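Local structure of cobalamin-binding protein (Desulfitobacterium hafniense, 4JGI) at residues 21-26 with 36-41; 58-63 with 106-111; 95-100 with 155-160. The protein binds methylcobalamin and probably serves as the methyl-carrying corrinoid subunit of a putative O-demethylase. One frame throughout, in Å; residues are numbered along the deposited sequence.

Contact 1 of 3, residues 21-26 with 36-41; sequences EVVDKV and QELIKA
Leu38 packed against Val22, Val23 and Val26 makes a purely apolar helix-helix contact in the N-terminal helical part of the cobalamin-binding fold, where helix 32-54 returns alongside helix 16-29. The two short segments run antiparallel, their N-to-C directions 162° apart, and their axes come no closer than 10.9 Å. Across that spacing Leu38 supplies the whole share of segment 36-41, reaching three valines. Its CG stands anti to the backbone N (chi1 -175°), which carries both methyls out to the neighbouring helix. CD1 meets Val22 tip to tip, 4.0 Å from Val22 CG1 and almost as near to Val22 CG2. CD2 serves the other two valines: it lies 3.8 Å from Val26 CG2, the closest approach of the contact, and 4.0 Å from Val23 CG2, whose side chain runs across the leucine at about a right angle. Val22 turns CG1 into the position between its backbone N and carbonyl carbon (chi1 67°), and so offers Leu38 CD1 both of its methyls.

One turn on from Leu38 in the same helix, Phe42 touches Val22 and Val23; of the other helices, 60-77 brings Lys76 to Val23 and Leu77 to Val26, and 4-12 brings Ser7 to Val22 and Leu38. On the outer flank, Lys25 NZ and Glu21 OE2 form a long salt bridge within their own helix. Lacking any polar bond between the segments, the pairing rests on shape and on the burial of branched methyls, which makes it a hydrophobic seam of a helical bundle.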
loop_
_atom_site.group_PDB
_atom_site.type_symbol
_atom_site.label_atom_id
_atom_site.label_comp_id
_atom_site.label_asym_id
_atom_site.label_seq_id
_atom_site.Cartn_x
_atom_site.Cartn_y
_atom_site.Cartn_z
ATOM N N GLU A 21 12.344 -2.162 -20.958
ATOM C CA GLU A 21 12.203 -1.974 -22.434
ATOM C C GLU A 21 11.028 -1.044 -22.750
ATOM O O GLU A 21 11.185 -0.077 -23.509
ATOM C CB GLU A 21 11.999 -3.311 -23.122
ATOM C CG GLU A 21 12.425 -3.381 -24.550
ATOM C CD GLU A 21 12.436 -4.806 -25.069
ATOM O OE1 GLU A 21 12.585 -5.773 -24.255
ATOM O OE2 GLU A 21 12.292 -4.957 -26.299
ATOM N N VAL A 22 9.905 -1.242 -22.059
ATOM C CA VAL A 22 8.755 -0.422 -22.325
ATOM C C VAL A 22 8.870 0.942 -21.707
ATOM O O VAL A 22 8.460 1.956 -22.302
ATOM C CB VAL A 22 7.399 -1.135 -22.014
ATOM C CG1 VAL A 22 7.126 -1.428 -20.534
ATOM C CG2 VAL A 22 6.225 -0.353 -22.558
ATOM N N VAL A 23 9.487 1.032 -20.530
ATOM C CA VAL A 23 9.690 2.336 -19.908
ATOM C C VAL A 23 10.563 3.200 -20.826
ATOM O O VAL A 23 10.252 4.338 -21.038
ATOM C CB VAL A 23 10.308 2.229 -18.503
ATOM C CG1 VAL A 23 10.798 3.576 -18.030
ATOM C CG2 VAL A 23 9.270 1.655 -17.559
ATOM N N ASP A 24 11.583 2.596 -21.404
ATOM C CA ASP A 24 12.421 3.334 -22.356
ATOM C C ASP A 24 11.667 3.830 -23.589
ATOM O O ASP A 24 11.887 4.954 -23.999
ATOM C CB ASP A 24 13.581 2.496 -22.816
ATOM C CG ASP A 24 14.572 2.198 -21.710
ATOM O OD1 ASP A 24 14.537 2.823 -20.607
ATOM O OD2 ASP A 24 15.392 1.285 -21.952
ATOM N N LYS A 25 10.828 2.994 -24.163
ATOM C CA LYS A 25 9.997 3.390 -25.305
ATOM C C LYS A 25 9.055 4.564 -24.981
ATOM O O LYS A 25 8.902 5.531 -25.774
ATOM C CB LYS A 25 9.207 2.195 -25.805
ATOM C CG LYS A 25 10.063 1.250 -26.649
ATOM C CD LYS A 25 9.295 -0.010 -27.033
ATOM C CE LYS A 25 10.207 -1.158 -27.464
ATOM N NZ LYS A 25 9.626 -2.464 -27.062
ATOM N N VAL A 26 8.430 4.495 -23.813
ATOM C CA VAL A 26 7.564 5.561 -23.361
ATOM C C VAL A 26 8.346 6.835 -23.093
ATOM O O VAL A 26 7.910 7.939 -23.467
ATOM C CB VAL A 26 6.765 5.118 -22.130
ATOM C CG1 VAL A 26 6.068 6.299 -21.470
ATOM C CG2 VAL A 26 5.797 4.045 -22.560
ATOM N N GLN A 36 1.344 8.008 -18.055
ATOM C CA GLN A 36 0.266 7.706 -17.103
ATOM C C GLN A 36 -0.435 6.373 -17.430
ATOM O O GLN A 36 -0.761 5.648 -16.511
ATOM C CB GLN A 36 -0.821 8.842 -16.878
ATOM C CG GLN A 36 -1.113 9.840 -17.967
ATOM C CD GLN A 36 -1.764 11.132 -17.454
ATOM O OE1 GLN A 36 -1.094 11.982 -16.847
ATOM N NE2 GLN A 36 -3.069 11.301 -17.724
ATOM N N GLU A 37 -0.677 6.035 -18.700
ATOM C CA GLU A 37 -1.282 4.763 -19.025
ATOM C C GLU A 37 -0.396 3.544 -18.604
ATOM O O GLU A 37 -0.891 2.537 -18.124
ATOM C CB GLU A 37 -1.653 4.645 -20.520
ATOM C CG GLU A 37 -2.833 5.538 -20.935
ATOM C CD GLU A 37 -3.132 5.596 -22.423
ATOM O OE1 GLU A 37 -2.346 5.031 -23.229
ATOM O OE2 GLU A 37 -4.167 6.232 -22.790
ATOM N N LEU A 38 0.916 3.705 -18.803
ATOM C CA LEU A 38 1.868 2.694 -18.459
ATOM C C LEU A 38 1.900 2.490 -16.940
ATOM O O LEU A 38 1.897 1.359 -16.454
ATOM C CB LEU A 38 3.256 3.008 -19.000
ATOM C CG LEU A 38 4.260 1.892 -18.746
ATOM C CD1 LEU A 38 3.864 0.570 -19.349
ATOM C CD2 LEU A 38 5.653 2.324 -19.225
ATOM N N ILE A 39 1.874 3.579 -16.219
ATOM C CA ILE A 39 1.781 3.507 -14.743
ATOM C C ILE A 39 0.580 2.726 -14.297
ATOM O O ILE A 39 0.691 1.795 -13.448
ATOM C CB ILE A 39 1.777 4.897 -14.158
ATOM C CG1 ILE A 39 3.173 5.514 -14.339
ATOM C CG2 ILE A 39 1.388 4.898 -12.666
ATOM C CD1 ILE A 39 3.181 7.011 -14.154
ATOM N N LYS A 40 -0.587 3.008 -14.892
ATOM C CA LYS A 40 -1.785 2.250 -14.550
ATOM C C LYS A 40 -1.653 0.755 -14.860
ATOM O O LYS A 40 -2.050 -0.120 -14.083
ATOM C CB LYS A 40 -3.019 2.822 -15.274
ATOM C CG LYS A 40 -4.352 2.196 -14.912
ATOM C CD LYS A 40 -5.281 2.975 -13.933
ATOM C CE LYS A 40 -6.584 2.177 -13.644
ATOM N NZ LYS A 40 -7.825 2.848 -13.056
ATOM N N ALA A 41 -1.024 0.439 -15.988
ATOM C CA ALA A 41 -0.795 -0.935 -16.311
ATOM C C ALA A 41 0.132 -1.646 -15.306
ATOM O O ALA A 41 -0.090 -2.796 -14.939
ATOM C CB ALA A 41 -0.224 -1.059 -17.716
#

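Contact 2 of 3, residues 58-63 with 106-111; sequences YFIGDL and KNIFRT
Ile60 and Leu63, one turn apart at the start of helix 60-77, meet the two branches of Ile108 on helix 104-115. Before them Phe59 occupies the N-cap position, and its backbone N donates a nearly straight bond of 2.9 Å to Asp62 OD2, which accepts through its anti lone pair; this is half of a capping box, and it ties down the N-terminal end of the turn that presents the apolar residues. Ile60 crosses Ile108 at about a right angle, its CG2 lying 4.1 Å from Ile108 CD1. Leu63 points at the partner helix and touches lower on the same side chain, its CB 4.0 Å from Ile108 CG2. With CG1 of Ile108 beside the backbone N (chi1 -63°), CG2 falls anti to that N and faces Leu63, while CG1 carries CD1 off toward Ile60. Beside them a water lies 2.9 Å from Leu63 O and 3.3 Å from Ile108 O. Phe53 of helix 32-54 touches Ile60 and Leu63, Ala199 touches Ile108, and the cobalamin touches all three residues. The helical part and the Rossmann-like part thus meet through aliphatic groups that also wall the cofactor pocket, so one nonpolar surface joins both and receives the ligand.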
loop_
_atom_site.group_PDB
_atom_site.type_symbol
_atom_site.label_atom_id
_atom_site.label_comp_id
_atom_site.label_asym_id
_atom_site.label_seq_id
_atom_site.Cartn_x
_atom_site.Cartn_y
_atom_site.Cartn_z
ATOM N N TYR A 58 4.414 -17.234 -5.479
ATOM C CA TYR A 58 5.383 -16.267 -5.058
ATOM C C TYR A 58 5.521 -16.285 -3.512
ATOM O O TYR A 58 4.660 -16.789 -2.807
ATOM C CB TYR A 58 4.947 -14.883 -5.496
ATOM C CG TYR A 58 5.190 -14.500 -6.932
ATOM C CD1 TYR A 58 5.911 -15.313 -7.803
ATOM C CD2 TYR A 58 4.706 -13.328 -7.417
ATOM C CE1 TYR A 58 6.122 -14.939 -9.129
ATOM C CE2 TYR A 58 4.912 -12.922 -8.722
ATOM C CZ TYR A 58 5.594 -13.732 -9.592
ATOM O OH TYR A 58 5.883 -13.296 -10.906
ATOM N N PHE A 59 6.654 -15.751 -3.063
ATOM C CA PHE A 59 7.082 -15.752 -1.629
ATOM C C PHE A 59 7.244 -14.320 -1.150
ATOM O O PHE A 59 7.084 -13.358 -1.934
ATOM C CB PHE A 59 8.403 -16.526 -1.486
ATOM C CG PHE A 59 8.297 -17.898 -2.055
ATOM C CD1 PHE A 59 7.393 -18.774 -1.500
ATOM C CD2 PHE A 59 8.931 -18.204 -3.244
ATOM C CE1 PHE A 59 7.213 -20.022 -2.032
ATOM C CE2 PHE A 59 8.800 -19.474 -3.769
ATOM C CZ PHE A 59 7.896 -20.348 -3.172
ATOM N N ILE A 60 7.552 -14.159 0.136
ATOM C CA ILE A 60 7.789 -12.814 0.692
ATOM C C ILE A 60 8.824 -12.046 -0.131
ATOM O O ILE A 60 8.670 -10.853 -0.384
ATOM C CB ILE A 60 8.257 -12.935 2.177
ATOM C CG1 ILE A 60 7.056 -13.465 2.950
ATOM C CG2 ILE A 60 8.771 -11.628 2.793
ATOM C CD1 ILE A 60 5.778 -12.662 2.837
ATOM N N GLY A 61 9.920 -12.701 -0.505
ATOM C CA GLY A 61 10.927 -12.014 -1.293
ATOM C C GLY A 61 10.350 -11.360 -2.545
ATOM O O GLY A 61 10.732 -10.216 -2.915
ATOM N N ASP A 62 9.410 -12.016 -3.221
ATOM C CA ASP A 62 8.847 -11.445 -4.427
ATOM C C ASP A 62 8.052 -10.191 -4.123
ATOM O O ASP A 62 8.044 -9.291 -4.915
ATOM C CB ASP A 62 7.958 -12.474 -5.106
ATOM C CG ASP A 62 8.767 -13.681 -5.505
ATOM O OD1 ASP A 62 9.789 -13.471 -6.254
ATOM O OD2 ASP A 62 8.536 -14.808 -5.025
ATOM N N LEU A 63 7.431 -10.153 -2.945
ATOM C CA LEU A 63 6.755 -8.936 -2.589
ATOM C C LEU A 63 7.741 -7.772 -2.319
ATOM O O LEU A 63 7.415 -6.618 -2.604
ATOM C CB LEU A 63 5.838 -9.109 -1.415
ATOM C CG LEU A 63 4.763 -10.141 -1.546
ATOM C CD1 LEU A 63 3.986 -10.209 -0.227
ATOM C CD2 LEU A 63 3.796 -9.875 -2.649
ATOM N N LYS A 106 4.726 -4.298 7.353
ATOM C CA LYS A 106 4.313 -2.888 7.240
ATOM C C LYS A 106 5.213 -2.212 6.255
ATOM O O LYS A 106 4.759 -1.397 5.464
ATOM C CB LYS A 106 4.419 -2.232 8.633
ATOM C CG LYS A 106 4.155 -0.723 8.588
ATOM C CD LYS A 106 4.268 -0.056 9.923
ATOM C CE LYS A 106 5.722 0.027 10.489
ATOM N NZ LYS A 106 6.734 0.915 9.902
ATOM N N ASN A 107 6.513 -2.491 6.329
ATOM C CA ASN A 107 7.437 -1.801 5.430
ATOM C C ASN A 107 7.341 -2.233 3.957
ATOM O O ASN A 107 7.642 -1.471 3.054
ATOM C CB ASN A 107 8.834 -1.912 5.997
ATOM C CG ASN A 107 9.028 -1.134 7.246
ATOM O OD1 ASN A 107 8.251 -0.303 7.575
ATOM N ND2 ASN A 107 10.119 -1.370 7.901
ATOM N N ILE A 108 6.984 -3.502 3.722
ATOM C CA ILE A 108 6.637 -3.967 2.377
ATOM C C ILE A 108 5.471 -3.176 1.817
ATOM O O ILE A 108 5.529 -2.642 0.722
ATOM C CB ILE A 108 6.390 -5.505 2.344
ATOM C CG1 ILE A 108 7.657 -6.230 2.706
ATOM C CG2 ILE A 108 5.851 -5.914 1.017
ATOM C CD1 ILE A 108 7.485 -7.743 2.843
ATOM N N PHE A 109 4.437 -3.003 2.617
ATOM C CA PHE A 109 3.333 -2.172 2.236
ATOM C C PHE A 109 3.715 -0.724 2.034
ATOM O O PHE A 109 3.300 -0.150 1.030
ATOM C CB PHE A 109 2.213 -2.338 3.256
ATOM C CG PHE A 109 1.055 -1.409 2.999
ATOM C CD1 PHE A 109 0.141 -1.666 1.954
ATOM C CD2 PHE A 109 0.877 -0.276 3.723
ATOM C CE1 PHE A 109 -0.888 -0.750 1.655
ATOM C CE2 PHE A 109 -0.160 0.591 3.444
ATOM C CZ PHE A 109 -1.061 0.350 2.424
ATOM N N ARG A 110 4.517 -0.161 2.915
ATOM C CA ARG A 110 4.962 1.195 2.784
ATOM C C ARG A 110 5.644 1.381 1.430
ATOM O O ARG A 110 5.382 2.360 0.705
ATOM C CB ARG A 110 5.947 1.539 3.932
ATOM C CG ARG A 110 6.507 2.920 3.831
ATOM C CD ARG A 110 7.610 3.110 4.854
ATOM N NE ARG A 110 8.757 2.240 4.602
ATOM C CZ ARG A 110 9.730 1.935 5.471
ATOM N NH1 ARG A 110 9.677 2.282 6.741
ATOM N NH2 ARG A 110 10.737 1.151 5.063
ATOM N N THR A 111 6.513 0.443 1.035
ATOM C CA THR A 111 7.259 0.593 -0.216
ATOM C C THR A 111 6.255 0.530 -1.383
ATOM O O THR A 111 6.373 1.348 -2.304
ATOM C CB THR A 111 8.315 -0.492 -0.345
ATOM O OG1 THR A 111 9.201 -0.385 0.807
ATOM C CG2 THR A 111 9.055 -0.371 -1.690
HETATM O O HOH W 1 7.630 -3.928 -1.416
#

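Contact 3 of 3, residues 95-100 with 155-160; sequences ATVEGD and DSMRET
Ser156 OG donates a hydrogen bond of 2.8 Å to Glu98 O, reaching from helix 151-166 to the loop that follows strand 91-96. The hydroxyl approaches 34° out of the carbonyl plane; standing beside its own backbone N (chi1 -61°), it also reaches Leu152 O one turn back, and its single proton has to be shared between the two acceptors. The accepting carbonyl of Glu98 belongs to a type II turn from Val97 to Asp100, closed by Asp100 N on Val97 O at 3.0 Å, with Gly99 at the position where a CB would press on the preceding carbonyl oxygen. Nearby, Val97 CG2 lies 4.0 Å from Ser156 CB, and Val97 crosses Met157 at about a right angle with CG1 4.2 Å from Met157 CG. A turn further along the helix, Thr160 N and Thr160 OG1 grip Ser156 O from opposite faces, and a water accepting from Glu98 N at 3.3 Å makes a weak link to Thr160 OG1. An alanine in place of Ser156 would keep the contact with Val97 but would probably leave Glu98 O without its helix partner and the turn less firmly held.

The turn leads into the DxHxxG motif of B12-binding domains: Asp100 bonds His102, the axial ligand of the cobalt, and both Gly99 and Asp100 touch the cofactor. One buried hydroxyl over an apolar patch ties the helix to the backbone leading to the cobalt ligand.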
loop_
_atom_site.group_PDB
_atom_site.type_symbol
_atom_site.label_atom_id
_atom_site.label_comp_id
_atom_site.label_asym_id
_atom_site.label_seq_id
_atom_site.Cartn_x
_atom_site.Cartn_y
_atom_site.Cartn_z
ATOM N N ALA A 95 1.212 2.797 10.826
ATOM C CA ALA A 95 1.903 2.455 12.064
ATOM C C ALA A 95 1.765 1.041 12.415
ATOM O O ALA A 95 0.726 0.405 12.139
ATOM C CB ALA A 95 1.227 3.251 13.198
ATOM N N THR A 96 2.808 0.497 13.040
ATOM C CA THR A 96 2.681 -0.691 13.785
ATOM C C THR A 96 2.283 -0.238 15.203
ATOM O O THR A 96 2.939 0.615 15.777
ATOM C CB THR A 96 3.965 -1.536 13.752
ATOM O OG1 THR A 96 4.181 -2.079 12.422
ATOM C CG2 THR A 96 3.893 -2.632 14.782
ATOM N N VAL A 97 1.173 -0.758 15.691
ATOM C CA VAL A 97 0.524 -0.223 16.870
ATOM C C VAL A 97 1.173 -0.645 18.185
ATOM O O VAL A 97 1.959 -1.539 18.258
ATOM C CB VAL A 97 -0.942 -0.683 16.869
ATOM C CG1 VAL A 97 -1.704 -0.130 15.684
ATOM C CG2 VAL A 97 -1.122 -2.180 17.011
ATOM N N GLU A 98 0.747 0.039 19.233
ATOM C CA GLU A 98 1.242 -0.130 20.542
ATOM C C GLU A 98 1.118 -1.643 20.931
ATOM O O GLU A 98 0.091 -2.329 20.808
ATOM C CB GLU A 98 0.485 0.795 21.531
ATOM C CG GLU A 98 1.013 0.670 22.986
ATOM C CD GLU A 98 0.640 1.821 23.885
ATOM O OE1 GLU A 98 1.141 2.886 23.749
ATOM O OE2 GLU A 98 -0.209 1.594 24.782
ATOM N N GLY A 99 2.239 -2.130 21.433
ATOM C CA GLY A 99 2.329 -3.505 21.911
ATOM C C GLY A 99 3.087 -4.355 20.939
ATOM O O GLY A 99 3.439 -5.476 21.301
ATOM N N ASP A 100 3.352 -3.805 19.730
ATOM C CA ASP A 100 3.956 -4.566 18.662
ATOM C C ASP A 100 5.227 -3.989 18.087
ATOM O O ASP A 100 5.365 -2.817 17.843
ATOM C CB ASP A 100 2.910 -4.798 17.578
ATOM C CG ASP A 100 2.984 -6.165 16.969
ATOM O OD1 ASP A 100 3.992 -6.379 16.224
ATOM O OD2 ASP A 100 2.114 -7.050 17.202
ATOM N N ASP A 155 -5.924 -5.447 20.128
ATOM C CA ASP A 155 -6.621 -4.536 21.025
ATOM C C ASP A 155 -6.292 -3.040 20.789
ATOM O O ASP A 155 -7.211 -2.172 20.770
ATOM C CB ASP A 155 -6.354 -4.914 22.492
ATOM C CG ASP A 155 -7.000 -6.198 22.871
ATOM O OD1 ASP A 155 -7.904 -6.630 22.119
ATOM O OD2 ASP A 155 -6.536 -6.814 23.854
ATOM N N SER A 156 -5.019 -2.690 20.613
ATOM C CA SER A 156 -4.647 -1.323 20.355
ATOM C C SER A 156 -5.247 -0.831 19.018
ATOM O O SER A 156 -5.521 0.345 18.871
ATOM C CB SER A 156 -3.125 -1.116 20.284
ATOM O OG SER A 156 -2.488 -1.452 21.467
ATOM N N MET A 157 -5.374 -1.707 18.035
ATOM C CA MET A 157 -6.069 -1.342 16.785
ATOM C C MET A 157 -7.503 -0.880 17.085
ATOM O O MET A 157 -7.952 0.151 16.557
ATOM C CB MET A 157 -6.107 -2.425 15.739
ATOM C CG MET A 157 -4.803 -2.874 15.162
ATOM S SD MET A 157 -5.052 -4.243 14.021
ATOM C CE MET A 157 -3.400 -4.560 13.396
ATOM N N ARG A 158 -8.206 -1.667 17.890
ATOM C CA ARG A 158 -9.581 -1.320 18.272
ATOM C C ARG A 158 -9.598 -0.026 19.049
ATOM O O ARG A 158 -10.456 0.844 18.759
ATOM C CB ARG A 158 -10.162 -2.448 19.103
ATOM C CG ARG A 158 -11.608 -2.147 19.522
ATOM C CD ARG A 158 -12.293 -3.275 20.276
ATOM N NE ARG A 158 -11.419 -3.873 21.247
ATOM C CZ ARG A 158 -10.973 -3.303 22.360
ATOM N NH1 ARG A 158 -11.382 -2.079 22.738
ATOM N NH2 ARG A 158 -10.121 -3.990 23.123
ATOM N N GLU A 159 -8.679 0.141 19.979
ATOM C CA GLU A 159 -8.588 1.393 20.672
ATOM C C GLU A 159 -8.313 2.627 19.819
ATOM O O GLU A 159 -8.836 3.744 20.048
ATOM C CB GLU A 159 -7.524 1.307 21.752
ATOM C CG GLU A 159 -7.886 0.276 22.815
ATOM C CD GLU A 159 -6.704 -0.096 23.705
ATOM O OE1 GLU A 159 -5.552 0.360 23.421
ATOM O OE2 GLU A 159 -6.932 -0.828 24.705
ATOM N N THR A 160 -7.483 2.446 18.777
ATOM C CA THR A 160 -7.189 3.533 17.835
ATOM C C THR A 160 -8.468 3.939 17.050
ATOM O O THR A 160 -8.785 5.139 16.937
ATOM C CB THR A 160 -6.127 3.103 16.833
ATOM O OG1 THR A 160 -4.942 2.740 17.540
ATOM C CG2 THR A 160 -5.791 4.194 15.865
HETATM O O HOH W 2 -1.772 2.099 18.844
#

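Overall arrangement
From the N terminus, contact 1 closes a short loop between the adjoining helices 16-29 and 32-54, and is complete before anything else opens. Helix 60-77 then begins at contact 2, which closes only after the chain has passed through strand 91-96 and entered helix 104-115, so it unites the helical part with the Rossmann-like part. Contact 3 opens inside that loop, at the end of strand 91-96, and closes beyond it on helix 151-166; contacts 2 and 3 therefore cross. They also touch, through Lys106 and Thr96. Contacts 1 and 3 lie on opposite sides of the chain's centre, about 39 Å between centres, with contact 2 linking their two halves.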